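PDB 1URU: amphiphysin from Drosophila melanogaster, which probably binds membranes through a crescent-shaped BAR-domain dimer, senses or supports their curvature, and acts in endocytosis. Local coordinates for residues A[147-152]-A[177-182]; A[40-45]-A[188-193]; A[65-70]-A[104-109]; A[99-104]-A[223-228]. One frame throughout, in Å; residues are numbered along the deposited sequence.

Contact 1 of 4, residues A[147-152]-A[177-182]; sequences GQRHSF and EARRTY
Gln148 and Arg149 reach across to Ala178 and Arg179, and the two pairs make contacts of different kinds. The first pair sets an amide against a methyl. Gln148 and Ala178 lie 8.2 Å apart at their CA atoms, and the glutamine spans the gap. Its CG stands beside the backbone N (chi1 -72°), and the chain is extended beyond CG. This carries the amide out to the opposite helix, where NE2 of Gln148 comes to 3.9 Å from CB of Ala178. It is a van der Waals contact.

The second pair is of like charge. NH2 of Arg149 lies 4.0 Å from NH2 of Arg179. The two guanidinium planes are turned 63° apart, so the groups are not stacked. NH2 of Arg149 lies at the edge of the Arg179 group, near its plane, while Arg179 comes obliquely to the Arg149 group. Both chains bend at chi2 and chi3 to get there. Arg179 NE forms a salt bridge with Glu176, just before it on its own helix. That carboxylate probably offsets part of the positive charge gathered here.

No hydrogen bond links the segments, and only about 100 Å² is buried between them. The contact joins the second and third long helices, antiparallel and successive in the chain, near one end of the elongated BAR-domain bundle. Its centre is about 37 Å from that of the chain. Leu175 fills in beside it, touched by Gln148, Arg149 and Phe152, while Tyr182 packs back on Arg138 and Leu142 of helix 92-156.

Contact 2 of 4, residues A[40-45]-A[188-193]; sequences DDHLNN and ELHDEL
His42 and Leu193 bring the two helices to a CA separation of 6.4 Å, where the local axes pass 10.2 Å apart and run in the same general direction at 40°. The contact is apolar at its centre. CB of His42 lies 4.2 Å from CD1 of Leu193 and equally far from its CB, so the root of the histidine rests along the leucine chain. Leu43 sends its own CB away from the other helix. Its branch turns back, and CD2 of Leu43 comes to 4.4 Å from CD1 of Leu193.

The imidazoles come near each other as well. CD2 of His42 is 4.3 Å from ND1 of His190, with each ring approached obliquely. No hydrogen bond joins them. The His42 CG sits beside its backbone N (chi1 -74°), which directs the ring towards helix 172-239. His190 also has Phe39 against it, ring edge to ring face, and His42 touches Pro194.

Leu43 further packs on Val135 of helix 92-156, so three helices share this apolar layer. First and third helices side by side in the same direction, with the second beside them, are characteristic of the long coiled-coil bundle of a BAR domain.

Contact 3 of 4, residues A[65-70]-A[104-109]; sequences RCVRAA and SLWADF
Trp106 meets both Val67 and Ala70 with the six-membered part of its indole. Trp106 CH2 lies 3.7 Å from the Ala70 CB, and Trp106 CZ3 is 3.8 Å from the same methyl. The backbone of Ala70 lies over one face of the ring. Trp106 CZ3 also comes to 3.7 Å from the carbonyl O of Val67, which lies oblique to the indole ring, and to 4.2 Å from the Val67 CG1. The indole therefore rests against main chain as well as side chains of helix 35-84.

The two local axes are 10.4 Å apart and nearly antiparallel, at 166°. This is the pairing of the first two long helices of the BAR-domain bundle. The third long helix adds Phe218, which stacks on the Phe109 ring and meets Trp106 edge to face. The second subunit is close by as well: Cys66 packs on Ala73 of that subunit.

One turn on from the tryptophan comes Phe109. Its CG is anti to the backbone N (chi1 -175°), and this swings the ring towards helix 35-84. Phe109 CE2 lies 3.5 Å from the Val67 CG1, and Phe109 CD2 is 3.7 Å from that same methyl. The valine and the phenylalanine cross at about a right angle. The second methyl, Val67 CG2, is less close, at 4.2 Å from Phe109 CE2. Tyr63, one turn earlier on helix 35-84, also touches the phenylalanine.

Contact 4 of 4, residues A[99-104]-A[223-228]; sequences TGASES and AKIYSE
Ile225 reaches across to Ala101 and Ser102, and its side chain makes nearly all of this contact. CA of Ile225 lies 7.1 Å from CA of Ser102, and the isoleucine CB points towards helix 92-156. CB itself stays more than 5 Å from the side chains of both partners. The CG2 branch of Ile225 comes to 4.5 Å from CB of Ser102, a loose approach. The other branch, CG1 of Ile225, stands beside the backbone N (chi1 -70°) and stays 4.6 Å from CB of Ala101, also loosely.

At the tip, CD1 of Ile225 lies 3.4 Å from CB of Ala101, methyl against methyl. CD1 of Ile225 is equally close, 3.4 Å, to the backbone N of Ser102, and 4.2 Å from CB of that serine. The methyl thus settles between two successive residues of the opposite helix. No hydrogen bond crosses. The contact joins the second and third long helices of the BAR-domain bundle, which are antiparallel.

Gln98 and Leu105 of helix 92-156 also touch Ile225. On another side of helix 92-156, Thr99 packs on Met78 and Cys82 of helix 35-84. Helix 172-239 meets the second subunit nearby, where Tyr226 packs on Glu215 of that subunit.

How the contacts relate
From the N terminus, contact 2 opens first, on helix 35-84, and contact 3 opens further along that helix. Contact 4 opens on helix 92-156 just before contact 3 closes there. These two therefore cross; they share Ser104 and touch through Leu105 and Ile225. Contact 1 opens late on helix 92-156 and closes early on helix 172-239, nested inside both contact 2 and contact 4. Contact 2 then closes with contact 3 also inside it, and it crosses contact 4, which closes last. All three helix pairs are joined. Contacts 1 and 2 lie on one side of the chain's centre; contacts 3 and 4 lie opposite, near the second subunit.

Contact 1 of 4, residues A[147-152]-A[177-182]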
# COMPACT_ATOMS: atom_id res chain seq x y z
N GLY A 147 50.80 -22.17 -8.26
CA GLY A 147 51.82 -21.25 -8.74
C GLY A 147 53.19 -21.50 -8.14
O GLY A 147 54.18 -20.97 -8.63
N GLN A 148 53.24 -22.29 -7.06
CA GLN A 148 54.49 -22.69 -6.40
C GLN A 148 54.87 -24.15 -6.67
O GLN A 148 56.04 -24.50 -6.51
CB GLN A 148 54.40 -22.47 -4.90
CG GLN A 148 54.44 -21.01 -4.53
CD GLN A 148 54.45 -20.80 -3.04
OE1 GLN A 148 55.39 -21.21 -2.36
NE2 GLN A 148 53.40 -20.17 -2.52
N ARG A 149 53.89 -24.98 -7.05
CA ARG A 149 54.14 -26.35 -7.52
C ARG A 149 54.91 -26.28 -8.83
O ARG A 149 55.93 -26.93 -8.98
CB ARG A 149 52.83 -27.11 -7.75
CG ARG A 149 52.37 -27.95 -6.55
CD ARG A 149 52.41 -29.48 -6.76
NE ARG A 149 53.09 -30.19 -5.66
CZ ARG A 149 53.71 -31.38 -5.76
NH1 ARG A 149 53.75 -32.06 -6.91
NH2 ARG A 149 54.30 -31.90 -4.68
N HIS A 150 54.37 -25.52 -9.78
CA HIS A 150 55.08 -25.12 -11.01
C HIS A 150 56.47 -24.52 -10.68
O HIS A 150 57.49 -25.12 -11.03
CB HIS A 150 54.17 -24.17 -11.85
CG HIS A 150 54.90 -23.26 -12.80
ND1 HIS A 150 56.10 -23.58 -13.39
CD2 HIS A 150 54.56 -22.04 -13.28
CE1 HIS A 150 56.49 -22.58 -14.17
NE2 HIS A 150 55.57 -21.64 -14.12
N SER A 151 56.50 -23.39 -9.98
CA SER A 151 57.76 -22.69 -9.62
C SER A 151 58.82 -23.60 -8.97
O SER A 151 60.02 -23.43 -9.22
CB SER A 151 57.45 -21.50 -8.69
OG SER A 151 58.61 -21.05 -8.00
N PHE A 152 58.38 -24.57 -8.15
CA PHE A 152 59.27 -25.45 -7.39
C PHE A 152 59.62 -26.75 -8.15
O PHE A 152 60.61 -27.42 -7.82
CB PHE A 152 58.66 -25.76 -6.01
CG PHE A 152 59.51 -26.66 -5.15
CD1 PHE A 152 60.54 -26.14 -4.37
CD2 PHE A 152 59.31 -28.04 -5.16
CE1 PHE A 152 61.33 -26.98 -3.60
CE2 PHE A 152 60.09 -28.88 -4.40
CZ PHE A 152 61.11 -28.34 -3.62
N GLU A 177 53.37 -24.71 3.12
CA GLU A 177 52.50 -23.74 3.75
C GLU A 177 51.28 -23.50 2.88
O GLU A 177 50.17 -23.53 3.37
CB GLU A 177 53.21 -22.40 3.99
CG GLU A 177 54.46 -22.46 4.85
CD GLU A 177 54.23 -22.98 6.26
OE1 GLU A 177 53.05 -23.18 6.69
OE2 GLU A 177 55.27 -23.19 6.95
N ALA A 178 51.49 -23.27 1.59
CA ALA A 178 50.39 -22.96 0.69
C ALA A 178 49.43 -24.15 0.55
O ALA A 178 48.24 -23.98 0.27
CB ALA A 178 50.91 -22.51 -0.67
N ARG A 179 49.95 -25.36 0.75
CA ARG A 179 49.17 -26.57 0.63
C ARG A 179 48.49 -26.93 1.95
O ARG A 179 47.37 -27.39 1.94
CB ARG A 179 50.05 -27.71 0.14
CG ARG A 179 49.40 -29.09 0.14
CD ARG A 179 50.13 -30.12 1.01
NE ARG A 179 51.51 -30.32 0.55
CZ ARG A 179 51.85 -31.01 -0.56
NH1 ARG A 179 50.92 -31.58 -1.33
NH2 ARG A 179 53.13 -31.12 -0.90
N ARG A 180 49.14 -26.74 3.08
CA ARG A 180 48.47 -26.89 4.37
C ARG A 180 47.32 -25.88 4.44
O ARG A 180 46.19 -26.22 4.80
CB ARG A 180 49.45 -26.69 5.54
CG ARG A 180 48.86 -26.82 6.99
CD ARG A 180 49.12 -28.19 7.68
NE ARG A 180 48.06 -28.63 8.63
CZ ARG A 180 47.99 -29.84 9.21
NH1 ARG A 180 48.91 -30.77 8.94
NH2 ARG A 180 47.00 -30.14 10.05
N THR A 181 47.61 -24.65 4.05
CA THR A 181 46.68 -23.53 4.14
C THR A 181 45.49 -23.68 3.17
O THR A 181 44.36 -23.34 3.51
CB THR A 181 47.47 -22.18 3.92
OG1 THR A 181 46.86 -21.12 4.66
CG2 THR A 181 47.42 -21.68 2.47
N TYR A 182 45.75 -24.20 1.98
CA TYR A 182 44.69 -24.46 1.00
C TYR A 182 43.81 -25.66 1.42
O TYR A 182 42.59 -25.59 1.31
CB TYR A 182 45.29 -24.74 -0.38
CG TYR A 182 44.26 -25.30 -1.33
CD1 TYR A 182 43.20 -24.52 -1.76
CD2 TYR A 182 44.30 -26.63 -1.74
CE1 TYR A 182 42.24 -25.03 -2.60
CE2 TYR A 182 43.34 -27.14 -2.59
CZ TYR A 182 42.31 -26.34 -3.00
OH TYR A 182 41.33 -26.81 -3.83

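Contact 2 of 4, residues A[40-45]-A[188-193]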
# COMPACT_ATOMS: atom_id res chain seq x y z
N ASP A 40 32.71 -26.93 -7.70
CA ASP A 40 32.12 -26.00 -8.65
C ASP A 40 30.62 -26.05 -8.59
O ASP A 40 29.98 -25.03 -8.66
CB ASP A 40 32.55 -26.35 -10.07
CG ASP A 40 33.71 -25.51 -10.54
OD1 ASP A 40 33.44 -24.57 -11.33
OD2 ASP A 40 34.89 -25.70 -10.17
N ASP A 41 30.07 -27.26 -8.51
CA ASP A 41 28.63 -27.43 -8.45
C ASP A 41 28.09 -26.80 -7.18
O ASP A 41 27.02 -26.19 -7.20
CB ASP A 41 28.23 -28.90 -8.52
CG ASP A 41 28.33 -29.47 -9.93
OD1 ASP A 41 28.65 -28.73 -10.87
OD2 ASP A 41 28.13 -30.67 -10.19
N HIS A 42 28.83 -26.94 -6.08
CA HIS A 42 28.48 -26.28 -4.82
C HIS A 42 28.47 -24.77 -4.95
O HIS A 42 27.65 -24.09 -4.33
CB HIS A 42 29.47 -26.64 -3.72
CG HIS A 42 29.32 -28.02 -3.18
ND1 HIS A 42 28.18 -28.45 -2.54
CD2 HIS A 42 30.18 -29.07 -3.17
CE1 HIS A 42 28.35 -29.71 -2.16
NE2 HIS A 42 29.55 -30.11 -2.53
N LEU A 43 29.40 -24.25 -5.74
CA LEU A 43 29.45 -22.83 -6.05
C LEU A 43 28.24 -22.35 -6.83
O LEU A 43 27.76 -21.27 -6.56
CB LEU A 43 30.69 -22.51 -6.89
CG LEU A 43 32.03 -22.44 -6.18
CD1 LEU A 43 33.04 -21.76 -7.12
CD2 LEU A 43 31.94 -21.67 -4.87
N ASN A 44 27.77 -23.12 -7.81
CA ASN A 44 26.65 -22.69 -8.64
C ASN A 44 25.43 -22.60 -7.78
O ASN A 44 24.64 -21.69 -7.94
CB ASN A 44 26.38 -23.64 -9.79
CG ASN A 44 27.45 -23.59 -10.85
OD1 ASN A 44 28.45 -22.86 -10.73
ND2 ASN A 44 27.28 -24.40 -11.89
N ASN A 45 25.32 -23.54 -6.86
CA ASN A 45 24.20 -23.62 -5.93
C ASN A 45 24.20 -22.48 -4.95
O ASN A 45 23.15 -22.08 -4.50
CB ASN A 45 24.27 -24.92 -5.13
CG ASN A 45 23.86 -26.14 -5.92
OD1 ASN A 45 23.39 -26.04 -7.07
ND2 ASN A 45 24.05 -27.32 -5.32
N GLU A 188 37.03 -27.27 4.49
CA GLU A 188 36.00 -26.54 5.22
C GLU A 188 34.86 -26.13 4.28
O GLU A 188 33.70 -26.20 4.66
CB GLU A 188 36.57 -25.31 5.90
CG GLU A 188 37.14 -25.58 7.28
CD GLU A 188 37.91 -24.40 7.84
OE1 GLU A 188 37.62 -23.24 7.43
OE2 GLU A 188 38.80 -24.61 8.70
N LEU A 189 35.20 -25.71 3.07
CA LEU A 189 34.19 -25.29 2.12
C LEU A 189 33.40 -26.48 1.53
O LEU A 189 32.21 -26.35 1.17
CB LEU A 189 34.83 -24.45 1.01
CG LEU A 189 34.90 -22.90 1.19
CD1 LEU A 189 34.25 -22.36 2.48
CD2 LEU A 189 36.30 -22.41 1.07
N HIS A 190 34.04 -27.64 1.45
CA HIS A 190 33.37 -28.83 0.94
C HIS A 190 32.26 -29.30 1.87
O HIS A 190 31.32 -29.92 1.41
CB HIS A 190 34.39 -29.93 0.66
CG HIS A 190 34.83 -29.99 -0.75
ND1 HIS A 190 33.99 -30.38 -1.77
CD2 HIS A 190 36.00 -29.65 -1.34
CE1 HIS A 190 34.63 -30.29 -2.92
NE2 HIS A 190 35.85 -29.84 -2.69
N ASP A 191 32.38 -29.00 3.15
CA ASP A 191 31.33 -29.23 4.14
C ASP A 191 30.44 -28.00 4.34
O ASP A 191 29.22 -28.12 4.45
CB ASP A 191 31.93 -29.56 5.51
CG ASP A 191 32.68 -30.91 5.55
OD1 ASP A 191 32.52 -31.77 4.64
OD2 ASP A 191 33.46 -31.16 6.48
N GLU A 192 31.04 -26.82 4.40
CA GLU A 192 30.29 -25.65 4.81
C GLU A 192 29.26 -25.22 3.75
O GLU A 192 28.16 -24.82 4.09
CB GLU A 192 31.22 -24.48 5.19
CG GLU A 192 31.71 -24.54 6.63
CD GLU A 192 32.80 -23.52 6.92
OE1 GLU A 192 32.71 -22.36 6.44
OE2 GLU A 192 33.76 -23.86 7.64
N LEU A 193 29.65 -25.30 2.49
CA LEU A 193 28.80 -24.85 1.39
C LEU A 193 27.51 -25.65 1.27
O LEU A 193 26.45 -25.05 1.27
CB LEU A 193 29.56 -24.86 0.06
CG LEU A 193 30.61 -23.77 -0.09
CD1 LEU A 193 31.58 -24.09 -1.21
CD2 LEU A 193 29.95 -22.39 -0.31

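Contact 3 of 4, residues A[65-70]-A[104-109]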
# COMPACT_ATOMS: atom_id res chain seq x y z
N ARG A 65 7.66 -0.91 2.81
CA ARG A 65 7.36 0.51 2.68
C ARG A 65 6.07 0.72 1.87
O ARG A 65 5.37 1.70 2.09
CB ARG A 65 8.55 1.33 2.14
CG ARG A 65 8.96 1.05 0.75
CD ARG A 65 9.43 2.28 -0.06
NE ARG A 65 9.24 1.97 -1.48
CZ ARG A 65 8.30 2.48 -2.26
NH1 ARG A 65 7.46 3.42 -1.82
NH2 ARG A 65 8.23 2.05 -3.51
N CYS A 66 5.72 -0.19 0.98
CA CYS A 66 4.45 -0.03 0.29
C CYS A 66 3.28 -0.23 1.25
O CYS A 66 2.27 0.46 1.14
CB CYS A 66 4.37 -0.92 -0.94
SG CYS A 66 5.34 -0.19 -2.29
N VAL A 67 3.46 -1.13 2.21
CA VAL A 67 2.51 -1.39 3.28
C VAL A 67 2.40 -0.19 4.23
O VAL A 67 1.31 0.27 4.53
CB VAL A 67 2.96 -2.64 4.13
CG1 VAL A 67 2.10 -2.77 5.36
CG2 VAL A 67 2.96 -3.96 3.30
N ARG A 68 3.55 0.25 4.73
CA ARG A 68 3.67 1.41 5.60
C ARG A 68 2.89 2.57 5.00
O ARG A 68 2.03 3.15 5.66
CB ARG A 68 5.15 1.81 5.80
CG ARG A 68 5.71 1.46 7.18
CD ARG A 68 7.22 1.13 7.24
NE ARG A 68 7.47 -0.01 8.14
CZ ARG A 68 8.65 -0.33 8.71
NH1 ARG A 68 9.74 0.41 8.49
NH2 ARG A 68 8.73 -1.39 9.52
N ALA A 69 3.17 2.89 3.74
CA ALA A 69 2.46 3.98 3.06
C ALA A 69 0.94 3.73 2.97
O ALA A 69 0.15 4.68 3.01
CB ALA A 69 3.03 4.19 1.67
N ALA A 70 0.55 2.46 2.84
CA ALA A 70 -0.87 2.09 2.78
C ALA A 70 -1.58 2.31 4.14
O ALA A 70 -2.71 2.79 4.19
CB ALA A 70 -1.03 0.63 2.32
N SER A 104 -4.65 -0.04 14.81
CA SER A 104 -3.82 -0.95 15.59
C SER A 104 -3.48 -2.22 14.87
O SER A 104 -2.37 -2.70 15.00
CB SER A 104 -4.52 -1.29 16.89
OG SER A 104 -4.60 -0.14 17.70
N LEU A 105 -4.43 -2.80 14.13
CA LEU A 105 -4.14 -3.99 13.34
C LEU A 105 -3.09 -3.65 12.30
O LEU A 105 -2.15 -4.42 12.08
CB LEU A 105 -5.37 -4.50 12.63
CG LEU A 105 -6.48 -5.03 13.52
CD1 LEU A 105 -7.72 -5.29 12.68
CD2 LEU A 105 -6.06 -6.30 14.21
N TRP A 106 -3.25 -2.50 11.65
CA TRP A 106 -2.30 -2.07 10.65
C TRP A 106 -0.92 -1.92 11.30
O TRP A 106 0.09 -2.18 10.67
CB TRP A 106 -2.71 -0.74 10.02
CG TRP A 106 -3.59 -0.83 8.77
CD1 TRP A 106 -4.96 -0.69 8.71
CD2 TRP A 106 -3.16 -1.05 7.41
NE1 TRP A 106 -5.39 -0.80 7.41
CE2 TRP A 106 -4.31 -1.02 6.59
CE3 TRP A 106 -1.91 -1.25 6.81
CZ2 TRP A 106 -4.25 -1.19 5.20
CZ3 TRP A 106 -1.85 -1.42 5.41
CH2 TRP A 106 -3.02 -1.38 4.63
N ALA A 107 -0.88 -1.52 12.57
CA ALA A 107 0.40 -1.38 13.25
C ALA A 107 1.04 -2.71 13.72
O ALA A 107 2.26 -2.80 13.70
CB ALA A 107 0.28 -0.41 14.38
N ASP A 108 0.25 -3.71 14.15
CA ASP A 108 0.81 -5.04 14.44
C ASP A 108 1.44 -5.52 13.13
O ASP A 108 2.63 -5.81 13.09
CB ASP A 108 -0.21 -6.12 14.90
CG ASP A 108 -1.18 -5.63 15.97
OD1 ASP A 108 -0.82 -4.66 16.68
OD2 ASP A 108 -2.32 -6.15 16.18
N PHE A 109 0.61 -5.57 12.09
CA PHE A 109 0.98 -6.01 10.75
C PHE A 109 2.33 -5.43 10.36
O PHE A 109 3.26 -6.17 10.10
CB PHE A 109 -0.12 -5.63 9.75
CG PHE A 109 0.10 -6.13 8.34
CD1 PHE A 109 0.35 -7.47 8.08
CD2 PHE A 109 0.05 -5.24 7.25
CE1 PHE A 109 0.56 -7.92 6.76
CE2 PHE A 109 0.25 -5.68 5.95
CZ PHE A 109 0.51 -7.01 5.70

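Contact 4 of 4, residues A[99-104]-A[223-228]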
# COMPACT_ATOMS: atom_id res chain seq x y z
N THR A 99 -12.73 2.20 13.77
CA THR A 99 -11.64 2.85 13.07
C THR A 99 -10.34 2.78 13.85
O THR A 99 -9.29 2.48 13.27
CB THR A 99 -12.04 4.31 12.86
OG1 THR A 99 -12.91 4.37 11.74
CG2 THR A 99 -10.85 5.21 12.52
N GLY A 100 -10.38 3.08 15.15
CA GLY A 100 -9.20 2.98 16.00
C GLY A 100 -8.69 1.54 16.04
O GLY A 100 -7.49 1.30 15.96
N ALA A 101 -9.61 0.58 16.14
CA ALA A 101 -9.26 -0.83 16.10
C ALA A 101 -8.41 -1.17 14.87
O ALA A 101 -7.46 -1.96 14.96
CB ALA A 101 -10.54 -1.67 16.11
N SER A 102 -8.77 -0.56 13.73
CA SER A 102 -8.06 -0.73 12.47
C SER A 102 -6.65 -0.15 12.48
O SER A 102 -5.72 -0.76 11.97
CB SER A 102 -8.86 -0.07 11.34
OG SER A 102 -8.25 -0.32 10.09
N GLU A 103 -6.49 1.02 13.07
CA GLU A 103 -5.17 1.65 13.17
C GLU A 103 -4.18 0.71 13.82
O GLU A 103 -3.02 0.68 13.44
CB GLU A 103 -5.23 2.97 13.96
CG GLU A 103 -5.73 4.16 13.15
CD GLU A 103 -5.59 5.49 13.90
OE1 GLU A 103 -4.52 5.76 14.48
OE2 GLU A 103 -6.56 6.28 13.91
N SER A 104 -4.65 -0.04 14.81
CA SER A 104 -3.82 -0.95 15.59
C SER A 104 -3.48 -2.22 14.87
O SER A 104 -2.37 -2.70 15.00
CB SER A 104 -4.52 -1.29 16.89
OG SER A 104 -4.60 -0.14 17.70
N ALA A 223 -10.91 -7.91 8.38
CA ALA A 223 -12.19 -8.26 7.74
C ALA A 223 -13.37 -8.13 8.71
O ALA A 223 -14.40 -7.52 8.40
CB ALA A 223 -12.13 -9.65 7.15
N LYS A 224 -13.20 -8.71 9.90
CA LYS A 224 -14.15 -8.57 11.00
C LYS A 224 -14.50 -7.10 11.28
O LYS A 224 -15.61 -6.80 11.65
CB LYS A 224 -13.61 -9.22 12.29
CG LYS A 224 -13.59 -10.74 12.29
CD LYS A 224 -13.14 -11.30 13.66
CE LYS A 224 -12.56 -12.72 13.53
NZ LYS A 224 -11.70 -13.09 14.70
N ILE A 225 -13.54 -6.20 11.12
CA ILE A 225 -13.76 -4.78 11.39
C ILE A 225 -14.64 -4.16 10.34
O ILE A 225 -15.55 -3.39 10.65
CB ILE A 225 -12.44 -4.04 11.35
CG1 ILE A 225 -11.60 -4.43 12.56
CG2 ILE A 225 -12.68 -2.51 11.22
CD1 ILE A 225 -10.77 -3.29 13.14
N TYR A 226 -14.32 -4.47 9.09
CA TYR A 226 -15.04 -3.91 7.96
C TYR A 226 -16.48 -4.43 7.88
O TYR A 226 -17.32 -3.69 7.39
CB TYR A 226 -14.27 -4.08 6.62
CG TYR A 226 -13.26 -2.96 6.37
CD1 TYR A 226 -11.89 -3.20 6.24
CD2 TYR A 226 -13.68 -1.65 6.30
CE1 TYR A 226 -10.98 -2.15 6.02
CE2 TYR A 226 -12.80 -0.62 6.09
CZ TYR A 226 -11.46 -0.86 5.95
OH TYR A 226 -10.65 0.22 5.74
N SER A 227 -16.80 -5.64 8.36
CA SER A 227 -18.22 -6.05 8.36
C SER A 227 -18.94 -5.41 9.53
O SER A 227 -20.14 -5.19 9.46
CB SER A 227 -18.44 -7.56 8.34
OG SER A 227 -17.84 -8.21 9.41
N GLU A 228 -18.22 -5.12 10.60
CA GLU A 228 -18.80 -4.30 11.65
C GLU A 228 -19.17 -2.93 11.07
O GLU A 228 -20.25 -2.41 11.34
CB GLU A 228 -17.84 -4.17 12.85
CG GLU A 228 -18.50 -4.20 14.22
CD GLU A 228 -19.44 -5.39 14.41
OE1 GLU A 228 -20.57 -5.35 13.85
OE2 GLU A 228 -19.07 -6.36 15.11